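Side-chain contacts in polyporopepsin (Irpex lacteus, PDB 1WKR), which cleaves peptide bonds with broad specificity as a milk-clotting aspartic endopeptidase of the pepsin-like A1 family: residues D13-V18 with D99-I104; V114-P119 with T123-V128. All blocks are in the same frame, centred on the assembly; numbering follows the deposited sequence.

Contact 1: residues D13-V18 with D99-I104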
loop_
_atom_site.group_PDB
_atom_site.type_symbol
_atom_site.label_atom_id
_atom_site.label_comp_id
_atom_site.label_asym_id
_atom_site.label_seq_id
_atom_site.Cartn_x
_atom_site.Cartn_y
_atom_site.Cartn_z
ATOM N N ASP A 13 -6.541 -1.206 -5.552
ATOM C CA ASP A 13 -5.178 -0.630 -5.533
ATOM C C ASP A 13 -5.276 0.802 -5.963
ATOM O O ASP A 13 -6.347 1.239 -6.430
ATOM C CB ASP A 13 -4.219 -1.460 -6.439
ATOM C CG ASP A 13 -4.733 -1.564 -7.857
ATOM O OD1 ASP A 13 -4.919 -0.579 -8.516
ATOM O OD2 ASP A 13 -4.865 -2.773 -8.313
ATOM N N TYR A 14 -4.183 1.544 -5.803
ATOM C CA TYR A 14 -4.012 2.865 -6.416
ATOM C C TYR A 14 -2.913 2.773 -7.469
ATOM O O TYR A 14 -1.937 2.024 -7.296
ATOM C CB TYR A 14 -3.527 3.911 -5.363
ATOM C CG TYR A 14 -4.669 4.686 -4.736
ATOM C CD1 TYR A 14 -5.389 4.154 -3.645
ATOM C CD2 TYR A 14 -4.989 5.957 -5.185
ATOM C CE1 TYR A 14 -6.444 4.901 -3.060
ATOM C CE2 TYR A 14 -5.984 6.700 -4.591
ATOM C CZ TYR A 14 -6.689 6.177 -3.513
ATOM O OH TYR A 14 -7.678 6.917 -2.914
ATOM N N VAL A 15 -3.072 3.582 -8.532
ATOM C CA VAL A 15 -2.050 3.698 -9.556
ATOM C C VAL A 15 -1.655 5.124 -9.732
ATOM O O VAL A 15 -2.341 6.083 -9.384
ATOM C CB VAL A 15 -2.546 3.173 -10.915
ATOM C CG1 VAL A 15 -2.677 1.650 -10.830
ATOM C CG2 VAL A 15 -3.859 3.830 -11.364
ATOM N N VAL A 16 -0.446 5.308 -10.296
ATOM C CA VAL A 16 0.044 6.603 -10.747
ATOM C C VAL A 16 0.549 6.405 -12.167
ATOM O O VAL A 16 1.053 5.374 -12.558
ATOM C CB VAL A 16 1.169 7.201 -9.867
ATOM C CG1 VAL A 16 0.667 7.597 -8.508
ATOM C CG2 VAL A 16 2.320 6.202 -9.717
ATOM N N ASN A 17 0.417 7.477 -12.972
ATOM C CA ASN A 17 1.091 7.557 -14.274
ATOM C C ASN A 17 2.530 7.807 -14.096
ATOM O O ASN A 17 2.999 8.690 -13.353
ATOM C CB ASN A 17 0.462 8.741 -15.114
ATOM C CG ASN A 17 -0.885 8.336 -15.568
ATOM O OD1 ASN A 17 -1.721 9.374 -15.722
ATOM N ND2 ASN A 17 -1.210 7.208 -15.801
ATOM N N VAL A 18 3.336 7.007 -14.812
ATOM C CA VAL A 18 4.797 7.056 -14.730
ATOM C C VAL A 18 5.334 7.091 -16.151
ATOM O O VAL A 18 4.997 6.169 -16.980
ATOM C CB VAL A 18 5.391 5.832 -13.993
ATOM C CG1 VAL A 18 6.878 5.908 -13.867
ATOM C CG2 VAL A 18 4.714 5.697 -12.614
ATOM N N ASP A 99 -3.873 -7.743 -13.174
ATOM C CA ASP A 99 -4.976 -7.136 -13.955
ATOM C C ASP A 99 -5.191 -5.680 -13.539
ATOM O O ASP A 99 -5.148 -5.305 -12.324
ATOM C CB ASP A 99 -6.263 -7.930 -13.714
ATOM C CG ASP A 99 -6.235 -9.237 -14.507
ATOM O OD1 ASP A 99 -5.363 -9.426 -15.347
ATOM O OD2 ASP A 99 -7.266 -10.056 -14.257
ATOM N N GLY A 100 -5.373 -4.840 -14.587
ATOM C CA GLY A 100 -5.693 -3.429 -14.344
ATOM C C GLY A 100 -4.483 -2.480 -14.240
ATOM O O GLY A 100 -4.714 -1.304 -14.061
ATOM N N VAL A 101 -3.232 -3.044 -14.294
ATOM C CA VAL A 101 -2.029 -2.204 -14.166
ATOM C C VAL A 101 -0.949 -2.690 -15.134
ATOM O O VAL A 101 -0.937 -3.781 -15.648
ATOM C CB VAL A 101 -1.518 -2.213 -12.718
ATOM C CG1 VAL A 101 -2.621 -1.745 -11.710
ATOM C CG2 VAL A 101 -0.910 -3.510 -12.288
ATOM N N ASP A 102 0.025 -1.762 -15.357
ATOM C CA ASP A 102 1.234 -2.072 -16.125
ATOM C C ASP A 102 2.345 -2.729 -15.345
ATOM O O ASP A 102 3.268 -3.257 -15.891
ATOM C CB ASP A 102 1.776 -0.826 -16.790
ATOM C CG ASP A 102 0.958 -0.358 -17.985
ATOM O OD1 ASP A 102 1.009 -1.115 -19.016
ATOM O OD2 ASP A 102 0.300 0.661 -17.960
ATOM N N GLY A 103 2.281 -2.619 -13.987
ATOM C CA GLY A 103 3.366 -3.054 -13.148
ATOM C C GLY A 103 3.238 -2.315 -11.803
ATOM O O GLY A 103 2.151 -1.898 -11.426
ATOM N N ILE A 104 4.395 -2.196 -11.114
ATOM C CA ILE A 104 4.440 -1.653 -9.742
ATOM C C ILE A 104 5.416 -0.484 -9.682
ATOM O O ILE A 104 6.520 -0.551 -10.265
ATOM C CB ILE A 104 4.815 -2.755 -8.707
ATOM C CG1 ILE A 104 3.643 -3.710 -8.569
ATOM C CG2 ILE A 104 5.244 -2.135 -7.372
ATOM C CD1 ILE A 104 3.877 -4.848 -7.530
HETATM O O HOH W 1 -5.869 -3.074 -10.721
#
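Val15 and Val101 meet through one methyl each: CG1 of Val15 lies 3.5 Å from CG1 of Val101, and this is the sole apolar touch between the two segments. The valines cross at a slant, each leading with the branch that sits beside its own backbone N. In Val101 that placement of CG1 (chi1 -57°) carries the methyl out toward the strand, while CG2 stays behind and has no part in the touch. The same CG1 also stands obliquely off the carboxylate of Asp13, 4.1 Å from Asp13 OD1 and 4.2 Å from Asp13 OD2, so a single methyl meets both a hydrocarbon and a carboxylate. Asp13 and Val101 approach from opposite directions.

The polar part runs through water. No direct hydrogen bond joins the segments; instead one water donates to Asp13 OD2 at 2.6 Å and to the carbonyl O of Asp99 at 2.8 Å, tying the carboxylate to the turn that leads into Val101. Asp13 OD1 is taken by the side-chain amide of Gln10, whose NE2 also bonds Gly100 O, so a second bridge, this time made by protein, spans the same two segments. Both carboxylate oxygens of this buried aspartate are thus engaged, an arrangement that probably favours its charged form.

All this lies close to the cleft: the side chain of Asp13 is about 8 Å from that of the catalytic Asp32 and about 9 Å from that of Asp212. Strand 14-20 pairs antiparallel with strands 3-9 and 25-32, and strand 25-32, which carries Asp32, runs parallel to strand 103-106. Asp13 packs on Leu30 and Val15 on Ser28, while Asp102 OD2 accepts from Ser28 N, so strand 25-32 borders both segments.

Contact 2: residues V114-P119 with T123-V128. With SO4 (sulfate ion), chain H.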
loop_
_atom_site.group_PDB
_atom_site.type_symbol
_atom_site.label_atom_id
_atom_site.label_comp_id
_atom_site.label_asym_id
_atom_site.label_seq_id
_atom_site.Cartn_x
_atom_site.Cartn_y
_atom_site.Cartn_z
ATOM N N VAL A 114 17.042 -6.876 -2.317
ATOM C CA VAL A 114 18.226 -7.800 -2.235
ATOM C C VAL A 114 17.698 -9.208 -2.435
ATOM O O VAL A 114 16.804 -9.665 -1.685
ATOM C CB VAL A 114 18.922 -7.619 -0.872
ATOM C CG1 VAL A 114 20.040 -8.677 -0.729
ATOM C CG2 VAL A 114 19.474 -6.202 -0.763
ATOM N N GLY A 115 18.212 -9.905 -3.399
ATOM C CA GLY A 115 17.724 -11.260 -3.758
ATOM C C GLY A 115 16.889 -11.290 -4.962
ATOM O O GLY A 115 16.579 -12.368 -5.502
ATOM N N THR A 116 16.423 -10.139 -5.483
ATOM C CA THR A 116 15.567 -10.125 -6.649
ATOM C C THR A 116 16.333 -10.226 -7.991
ATOM O O THR A 116 15.694 -10.558 -8.977
ATOM C CB THR A 116 14.574 -8.908 -6.682
ATOM O OG1 THR A 116 15.326 -7.668 -6.854
ATOM C CG2 THR A 116 13.725 -8.840 -5.379
ATOM N N LEU A 117 17.597 -9.855 -7.970
ATOM C CA LEU A 117 18.402 -9.908 -9.220
ATOM C C LEU A 117 19.168 -11.290 -9.246
ATOM O O LEU A 117 19.591 -11.795 -8.272
ATOM C CB LEU A 117 19.438 -8.824 -9.237
ATOM C CG LEU A 117 18.879 -7.353 -9.240
ATOM C CD1 LEU A 117 20.030 -6.341 -9.069
ATOM C CD2 LEU A 117 18.038 -7.097 -10.475
ATOM N N SER A 118 19.349 -11.699 -10.513
ATOM C CA SER A 118 20.180 -12.917 -10.753
ATOM C C SER A 118 21.045 -12.594 -11.986
ATOM O O SER A 118 20.498 -12.167 -12.990
ATOM C CB SER A 118 19.320 -14.087 -11.062
ATOM O OG SER A 118 20.128 -15.251 -11.341
ATOM N N PRO A 119 22.361 -12.821 -11.917
ATOM C CA PRO A 119 23.068 -13.597 -10.862
ATOM C C PRO A 119 23.487 -12.815 -9.688
ATOM O O PRO A 119 24.002 -13.362 -8.677
ATOM C CB PRO A 119 24.349 -14.035 -11.586
ATOM C CG PRO A 119 24.651 -12.894 -12.597
ATOM C CD PRO A 119 23.231 -12.521 -13.100
ATOM N N THR A 123 22.768 -7.947 -4.478
ATOM C CA THR A 123 22.835 -6.544 -4.901
ATOM C C THR A 123 21.411 -5.866 -4.722
ATOM O O THR A 123 20.412 -6.390 -5.140
ATOM C CB THR A 123 23.234 -6.461 -6.333
ATOM O OG1 THR A 123 24.638 -6.963 -6.416
ATOM C CG2 THR A 123 23.304 -5.053 -6.906
ATOM N N SER A 124 21.480 -4.689 -4.161
ATOM C CA SER A 124 20.239 -3.890 -3.958
ATOM C C SER A 124 19.962 -3.026 -5.166
ATOM O O SER A 124 20.842 -2.754 -6.029
ATOM C CB SER A 124 20.431 -2.990 -2.783
ATOM O OG SER A 124 21.295 -1.936 -3.068
ATOM N N ILE A 125 18.715 -2.551 -5.281
ATOM C CA ILE A 125 18.219 -1.745 -6.412
ATOM C C ILE A 125 17.649 -0.470 -5.817
ATOM O O ILE A 125 16.452 -0.443 -5.403
ATOM C CB ILE A 125 17.163 -2.440 -7.234
ATOM C CG1 ILE A 125 17.561 -3.883 -7.615
ATOM C CG2 ILE A 125 16.879 -1.626 -8.481
ATOM C CD1 ILE A 125 16.429 -4.619 -8.252
ATOM N N PRO A 126 18.399 0.631 -5.717
ATOM C CA PRO A 126 17.903 1.909 -5.187
ATOM C C PRO A 126 16.518 2.232 -5.754
ATOM O O PRO A 126 16.268 2.155 -6.961
ATOM C CB PRO A 126 18.939 2.904 -5.561
ATOM C CG PRO A 126 20.250 2.113 -5.569
ATOM C CD PRO A 126 19.862 0.715 -6.124
ATOM N N THR A 127 15.605 2.658 -4.866
ATOM C CA THR A 127 14.232 2.891 -5.291
ATOM C C THR A 127 14.068 4.243 -5.884
ATOM O O THR A 127 14.990 5.103 -5.823
ATOM C CB THR A 127 13.308 2.763 -4.067
ATOM O OG1 THR A 127 13.602 3.851 -3.160
ATOM C CG2 THR A 127 13.483 1.440 -3.315
ATOM N N VAL A 128 12.915 4.492 -6.471
ATOM C CA VAL A 128 12.648 5.827 -7.011
ATOM C C VAL A 128 12.840 6.877 -5.972
ATOM O O VAL A 128 13.434 7.953 -6.254
ATOM C CB VAL A 128 11.243 5.939 -7.664
ATOM C CG1 VAL A 128 11.198 5.071 -8.918
ATOM C CG2 VAL A 128 10.099 5.591 -6.718
HETATM S S SO4 H . 26.479 -10.277 -5.790
HETATM O O1 SO4 H . 25.186 -9.532 -5.855
HETATM O O2 SO4 H . 26.692 -10.932 -4.538
HETATM O O3 SO4 H . 26.771 -11.323 -7.096
HETATM O O4 SO4 H . 27.682 -9.187 -6.116
HETATM O O HOH W 2 19.526 -8.935 -5.815
#
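One water joins Leu117 and Gly115 to Thr123 across segments that share no direct hydrogen bond. It accepts from Gly115 N at 2.9 Å and from Leu117 N at 3.0 Å, and donates to Thr123 O at 2.8 Å, so two amides and one carbonyl of the backbone share one water.

Beside it, Leu117 and Ile125 reach toward each other tip to tip, with CD2 of Leu117 3.7 Å from CD1 of Ile125. The extended Ile125 chain (chi2 172°) brings CD1 forward, where it also lies 3.5 Å from Thr116 OG1. That hydroxyl is bonded to Thr113 O and to Asn37 ND2, so it meets the methyl as a plain van der Waals neighbour.

In the N-terminal lobe of this pepsin-like fold, short strand 117-118 pairs antiparallel with strand 57-62, and segment 123-128 returns past it to helix 128-134, with Thr127 at the N-cap and its OG1 bonded to Asp130 N. Glu72 of strand 67-79 touches both Leu117 and Ile125.

Toward the surface, Val114 lays CG2 against Ser124 CB at 3.9 Å. Thr123 turns its hydroxyl to a sulfate, probably from the crystallisation liquor: OG1 donates to O1 at 2.7 Å, and Ser122 N bonds the same ion.

Contact 1 closes before contact 2 opens along the chain; their centres lie about 21 Å apart and the two do not touch. The touching residues of contact 1 are all buried and close to the catalytic aspartates; it brings strand 14-20 against the turn before strand 103-106 over a small area of 100 Å². The larger contact 2, with 272 Å² buried, is local: it joins neighbouring segments beside strand 117-118, with buried Leu117 and Ile125 inside and an exposed outer side. Each is bridged by a water, which in contact 1 donates to a carboxylate and a carbonyl, whereas in contact 2 it serves backbone groups alone, and only there does a sulfate bind.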